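Local coordinates for putative cytoplasmic protein (Salmonella typhimurium LT2, PDB 2Q02), which is of unknown function but binds zinc within a xylose isomerase-like TIM barrel and may have isomerase activity, at residues A[217-230]-A[260-272]. Sequence-based numbering, arbitrary orientation.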
loop_
_atom_site.group_PDB
_atom_site.type_symbol
_atom_site.label_atom_id
_atom_site.label_comp_id
_atom_site.label_asym_id
_atom_site.label_seq_id
_atom_site.Cartn_x
_atom_site.Cartn_y
_atom_site.Cartn_z
HETATM N N MSE A 217 7.849 -10.186 -6.849
HETATM C CA MSE A 217 8.768 -9.665 -5.860
HETATM C C MSE A 217 10.071 -9.172 -6.522
HETATM O O MSE A 217 10.197 -9.171 -7.760
HETATM C CB MSE A 217 8.972 -10.718 -4.766
HETATM C CG MSE A 217 7.718 -10.882 -3.897
HETATM SE SE MSE A 217 7.484 -9.375 -2.583
HETATM C CE MSE A 217 8.810 -9.982 -1.307
ATOM N N LEU A 218 11.010 -8.699 -5.703
ATOM C CA LEU A 218 12.193 -8.003 -6.220
ATOM C C LEU A 218 13.244 -8.985 -6.680
ATOM O O LEU A 218 13.586 -9.904 -5.956
ATOM C CB LEU A 218 12.767 -7.043 -5.166
ATOM C CG LEU A 218 11.772 -5.956 -4.708
ATOM C CD1 LEU A 218 12.428 -4.944 -3.737
ATOM C CD2 LEU A 218 11.159 -5.240 -5.894
ATOM N N SER A 219 13.718 -8.818 -7.905
ATOM C CA SER A 219 14.852 -9.596 -8.388
ATOM C C SER A 219 15.823 -8.667 -9.116
ATOM O O SER A 219 15.577 -7.455 -9.225
ATOM C CB SER A 219 14.382 -10.729 -9.310
ATOM O OG SER A 219 14.143 -10.265 -10.633
ATOM N N GLU A 220 16.915 -9.247 -9.610
ATOM C CA GLU A 220 17.842 -8.554 -10.505
ATOM C C GLU A 220 17.191 -8.230 -11.847
ATOM O O GLU A 220 17.606 -7.300 -12.532
ATOM C CB GLU A 220 19.094 -9.410 -10.754
ATOM C CG GLU A 220 19.925 -9.730 -9.505
ATOM C CD GLU A 220 20.482 -8.486 -8.831
ATOM O OE1 GLU A 220 20.603 -7.450 -9.522
ATOM O OE2 GLU A 220 20.794 -8.540 -7.616
ATOM N N LYS A 221 16.169 -8.994 -12.222
ATOM C CA LYS A 221 15.495 -8.786 -13.500
ATOM C C LYS A 221 14.388 -7.728 -13.423
ATOM O O LYS A 221 13.754 -7.461 -14.445
ATOM C CB LYS A 221 14.948 -10.118 -14.057
ATOM N N ASP A 222 14.161 -7.135 -12.239
ATOM C CA ASP A 222 13.136 -6.078 -12.038
ATOM C C ASP A 222 13.272 -4.974 -13.097
ATOM O O ASP A 222 14.362 -4.485 -13.364
ATOM C CB ASP A 222 13.215 -5.478 -10.602
ATOM C CG ASP A 222 12.240 -4.285 -10.367
ATOM O OD1 ASP A 222 11.116 -4.244 -10.919
ATOM O OD2 ASP A 222 12.588 -3.366 -9.600
ATOM N N VAL A 223 12.153 -4.588 -13.686
ATOM C CA VAL A 223 12.129 -3.589 -14.757
ATOM C C VAL A 223 11.886 -2.156 -14.216
ATOM O O VAL A 223 12.145 -1.165 -14.907
ATOM C CB VAL A 223 11.064 -4.008 -15.842
ATOM C CG1 VAL A 223 10.489 -2.818 -16.609
ATOM C CG2 VAL A 223 11.671 -5.037 -16.807
HETATM N N MSE A 224 11.428 -2.041 -12.978
HETATM C CA MSE A 224 10.885 -0.769 -12.516
HETATM C C MSE A 224 11.838 0.112 -11.704
HETATM O O MSE A 224 11.447 1.216 -11.303
HETATM C CB MSE A 224 9.607 -1.025 -11.726
HETATM C CG MSE A 224 8.672 -1.935 -12.454
HETATM SE SE MSE A 224 6.906 -1.739 -11.830
HETATM C CE MSE A 224 6.088 -2.323 -13.367
ATOM N N GLN A 225 13.065 -0.359 -11.475
ATOM C CA GLN A 225 14.075 0.395 -10.736
ATOM C C GLN A 225 13.710 0.604 -9.261
ATOM O O GLN A 225 13.867 1.696 -8.727
ATOM C CB GLN A 225 14.378 1.744 -11.419
ATOM C CG GLN A 225 15.253 1.612 -12.664
ATOM C CD GLN A 225 15.840 2.945 -13.118
ATOM O OE1 GLN A 225 16.911 3.349 -12.666
ATOM N NE2 GLN A 225 15.138 3.628 -14.019
ATOM N N ASN A 226 13.230 -0.443 -8.597
ATOM C CA ASN A 226 12.915 -0.326 -7.172
ATOM C C ASN A 226 14.142 0.052 -6.334
ATOM O O ASN A 226 14.038 0.934 -5.499
ATOM C CB ASN A 226 12.283 -1.612 -6.621
ATOM C CG ASN A 226 10.830 -1.763 -7.022
ATOM O OD1 ASN A 226 9.920 -1.587 -6.208
ATOM N ND2 ASN A 226 10.608 -2.084 -8.285
ATOM N N TYR A 227 15.288 -0.605 -6.569
ATOM C CA TYR A 227 16.515 -0.327 -5.813
ATOM C C TYR A 227 16.804 1.149 -5.880
ATOM O O TYR A 227 17.089 1.768 -4.858
ATOM C CB TYR A 227 17.735 -1.111 -6.349
ATOM C CG TYR A 227 19.003 -0.999 -5.476
ATOM C CD1 TYR A 227 19.209 -1.856 -4.397
ATOM C CD2 TYR A 227 19.988 -0.031 -5.735
ATOM C CE1 TYR A 227 20.364 -1.762 -3.592
ATOM C CE2 TYR A 227 21.144 0.075 -4.935
ATOM C CZ TYR A 227 21.328 -0.794 -3.856
ATOM O OH TYR A 227 22.462 -0.706 -3.038
ATOM N N GLN A 228 16.704 1.704 -7.086
ATOM C CA GLN A 228 16.996 3.118 -7.310
ATOM C C GLN A 228 15.909 4.038 -6.776
ATOM O O GLN A 228 16.212 5.122 -6.279
ATOM C CB GLN A 228 17.241 3.403 -8.791
ATOM C CG GLN A 228 18.526 2.788 -9.341
ATOM C CD GLN A 228 18.316 1.479 -10.104
ATOM O OE1 GLN A 228 17.367 0.724 -9.861
ATOM N NE2 GLN A 228 19.218 1.212 -11.040
ATOM N N GLN A 229 14.655 3.617 -6.857
ATOM C CA GLN A 229 13.565 4.411 -6.264
ATOM C C GLN A 229 13.712 4.461 -4.748
ATOM O O GLN A 229 13.458 5.490 -4.147
ATOM C CB GLN A 229 12.183 3.864 -6.616
ATOM C CG GLN A 229 11.698 4.168 -8.019
ATOM C CD GLN A 229 10.206 3.850 -8.162
ATOM O OE1 GLN A 229 9.378 4.389 -7.412
ATOM N NE2 GLN A 229 9.858 2.962 -9.100
ATOM N N VAL A 230 14.115 3.344 -4.145
ATOM C CA VAL A 230 14.285 3.242 -2.700
ATOM C C VAL A 230 15.505 4.014 -2.257
ATOM O O VAL A 230 15.472 4.642 -1.203
ATOM C CB VAL A 230 14.455 1.771 -2.223
ATOM C CG1 VAL A 230 14.984 1.718 -0.773
ATOM C CG2 VAL A 230 13.148 1.001 -2.331
ATOM N N GLU A 260 8.772 -17.233 2.318
ATOM C CA GLU A 260 9.863 -16.797 3.194
ATOM C C GLU A 260 11.105 -16.437 2.372
ATOM O O GLU A 260 11.763 -15.440 2.657
ATOM C CB GLU A 260 10.202 -17.863 4.250
ATOM C CG GLU A 260 9.141 -18.064 5.359
ATOM C CD GLU A 260 9.462 -19.220 6.325
ATOM O OE1 GLU A 260 10.237 -19.020 7.278
ATOM O OE2 GLU A 260 8.926 -20.332 6.155
ATOM N N GLU A 261 11.406 -17.239 1.349
ATOM C CA GLU A 261 12.577 -17.030 0.486
ATOM C C GLU A 261 12.519 -15.714 -0.287
ATOM O O GLU A 261 13.516 -15.017 -0.422
ATOM C CB GLU A 261 12.707 -18.184 -0.526
ATOM C CG GLU A 261 13.219 -19.524 0.040
ATOM C CD GLU A 261 13.179 -20.657 -0.997
ATOM O OE1 GLU A 261 12.905 -20.388 -2.193
ATOM O OE2 GLU A 261 13.416 -21.825 -0.629
ATOM N N GLN A 262 11.346 -15.390 -0.802
ATOM C CA GLN A 262 11.162 -14.210 -1.656
ATOM C C GLN A 262 11.214 -12.913 -0.873
ATOM O O GLN A 262 11.651 -11.882 -1.379
ATOM C CB GLN A 262 9.822 -14.306 -2.362
ATOM C CG GLN A 262 9.729 -15.483 -3.329
ATOM C CD GLN A 262 10.103 -15.123 -4.753
ATOM O OE1 GLN A 262 10.490 -13.993 -5.051
ATOM N NE2 GLN A 262 9.979 -16.091 -5.645
ATOM N N ILE A 263 10.741 -12.968 0.363
ATOM C CA ILE A 263 10.808 -11.826 1.264
ATOM C C ILE A 263 12.249 -11.653 1.674
ATOM O O ILE A 263 12.769 -10.547 1.637
ATOM C CB ILE A 263 9.888 -11.990 2.519
ATOM C CG1 ILE A 263 8.406 -12.043 2.097
ATOM C CG2 ILE A 263 10.086 -10.835 3.478
ATOM C CD1 ILE A 263 7.455 -12.720 3.096
ATOM N N ASN A 264 12.906 -12.733 2.067
ATOM C CA ASN A 264 14.353 -12.654 2.367
ATOM C C ASN A 264 15.192 -12.185 1.146
ATOM O O ASN A 264 16.040 -11.289 1.281
ATOM C CB ASN A 264 14.874 -13.988 2.930
ATOM C CG ASN A 264 14.351 -14.285 4.335
ATOM O OD1 ASN A 264 13.943 -13.385 5.077
ATOM N ND2 ASN A 264 14.366 -15.556 4.704
ATOM N N ARG A 265 14.917 -12.753 -0.035
ATOM C CA ARG A 265 15.649 -12.388 -1.247
ATOM C C ARG A 265 15.437 -10.913 -1.600
ATOM O O ARG A 265 16.372 -10.228 -1.995
ATOM C CB ARG A 265 15.278 -13.308 -2.425
ATOM N N SER A 266 14.214 -10.422 -1.436
ATOM C CA SER A 266 13.892 -9.021 -1.739
ATOM C C SER A 266 14.603 -8.048 -0.793
ATOM O O SER A 266 15.247 -7.106 -1.252
ATOM C CB SER A 266 12.385 -8.802 -1.719
ATOM O OG SER A 266 11.782 -9.499 -2.803
ATOM N N VAL A 267 14.508 -8.298 0.512
ATOM C CA VAL A 267 15.228 -7.510 1.525
ATOM C C VAL A 267 16.723 -7.463 1.243
ATOM O O VAL A 267 17.305 -6.374 1.168
ATOM C CB VAL A 267 14.951 -8.042 2.956
ATOM C CG1 VAL A 267 15.970 -7.516 3.981
ATOM C CG2 VAL A 267 13.536 -7.629 3.382
ATOM N N SER A 268 17.320 -8.641 1.045
ATOM C CA SER A 268 18.761 -8.772 0.789
ATOM C C SER A 268 19.214 -8.011 -0.441
ATOM O O SER A 268 20.333 -7.500 -0.484
ATOM C CB SER A 268 19.153 -10.243 0.638
ATOM O OG SER A 268 19.007 -10.910 1.877
ATOM N N LEU A 269 18.349 -7.950 -1.442
ATOM C CA LEU A 269 18.628 -7.176 -2.636
ATOM C C LEU A 269 18.768 -5.675 -2.350
ATOM O O LEU A 269 19.561 -4.998 -2.992
ATOM C CB LEU A 269 17.536 -7.405 -3.669
ATOM C CG LEU A 269 17.843 -6.880 -5.073
ATOM C CD1 LEU A 269 17.533 -7.967 -6.132
ATOM C CD2 LEU A 269 17.093 -5.559 -5.364
ATOM N N LEU A 270 18.003 -5.164 -1.395
ATOM C CA LEU A 270 18.026 -3.737 -1.073
ATOM C C LEU A 270 19.237 -3.386 -0.224
ATOM O O LEU A 270 19.806 -2.305 -0.369
ATOM C CB LEU A 270 16.718 -3.314 -0.379
ATOM C CG LEU A 270 15.486 -3.517 -1.274
ATOM C CD1 LEU A 270 14.193 -3.421 -0.475
ATOM C CD2 LEU A 270 15.491 -2.551 -2.452
ATOM N N LEU A 271 19.654 -4.315 0.630
ATOM C CA LEU A 271 20.766 -4.067 1.544
ATOM C C LEU A 271 22.147 -4.439 0.966
ATOM O O LEU A 271 23.177 -4.255 1.638
ATOM C CB LEU A 271 20.500 -4.802 2.869
ATOM C CG LEU A 271 19.124 -4.489 3.493
ATOM C CD1 LEU A 271 18.842 -5.311 4.755
ATOM C CD2 LEU A 271 18.977 -3.010 3.806
ATOM N N GLN A 272 22.186 -4.942 -0.271
ATOM C CA GLN A 272 23.446 -5.449 -0.867
ATOM C C GLN A 272 24.516 -4.370 -1.057
ATOM O O GLN A 272 24.270 -3.166 -0.976
ATOM C CB GLN A 272 23.180 -6.118 -2.222
ATOM C CG GLN A 272 22.761 -5.139 -3.330
ATOM C CD GLN A 272 22.705 -5.781 -4.693
ATOM O OE1 GLN A 272 23.722 -6.245 -5.204
ATOM N NE2 GLN A 272 21.519 -5.802 -5.299
ATOM O OXT GLN A 272 25.669 -4.694 -1.326
HETATM O O HOH W 1 8.841 -13.188 -7.243
#
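The last two outer helices of a TIM barrel meet here, and the loop before helix 226-235 lies against helix 256-271 through Leu218 and Ser266. The amide N of Leu218 donates to Ser266 OG (3.1 Å, N-H...O angle 148°). Ser266 OG donates in turn to Gln262 O (2.8 Å), one turn back, so it both accepts and donates, which limits its rotation. Selenomethionine Met217 is bent at chi2 and chi3, which brings its CE over the helix backbone, 3.4 Å from Gln262 O. A water joins Met217 N to Gln262 OE1. The axes of helix 226-230 and helix 260-271 cross at -57° and approach to 10.3 Å. In this eight-stranded parallel barrel, Leu218 and Ser266 also touch Phe244 of strand 242-244, whose neighbour Glu245 is a zinc ligand. Leu218 CD1 meets Leu270 CD1 at 4.0 Å. Val230 packs on the CD2 of Leu270. Leu269 CD1 lies 3.5 Å from Ser219 C and beside Glu220 OE2. CG of Tyr227 is anti to the backbone N (chi1 -172°), and Leu269 O lies at the ring edge, 3.4 Å from Tyr227 CE1. Leu269 O also accepts from Gln272 NE2 at 3.1 Å, in the carbonyl plane on a lone pair.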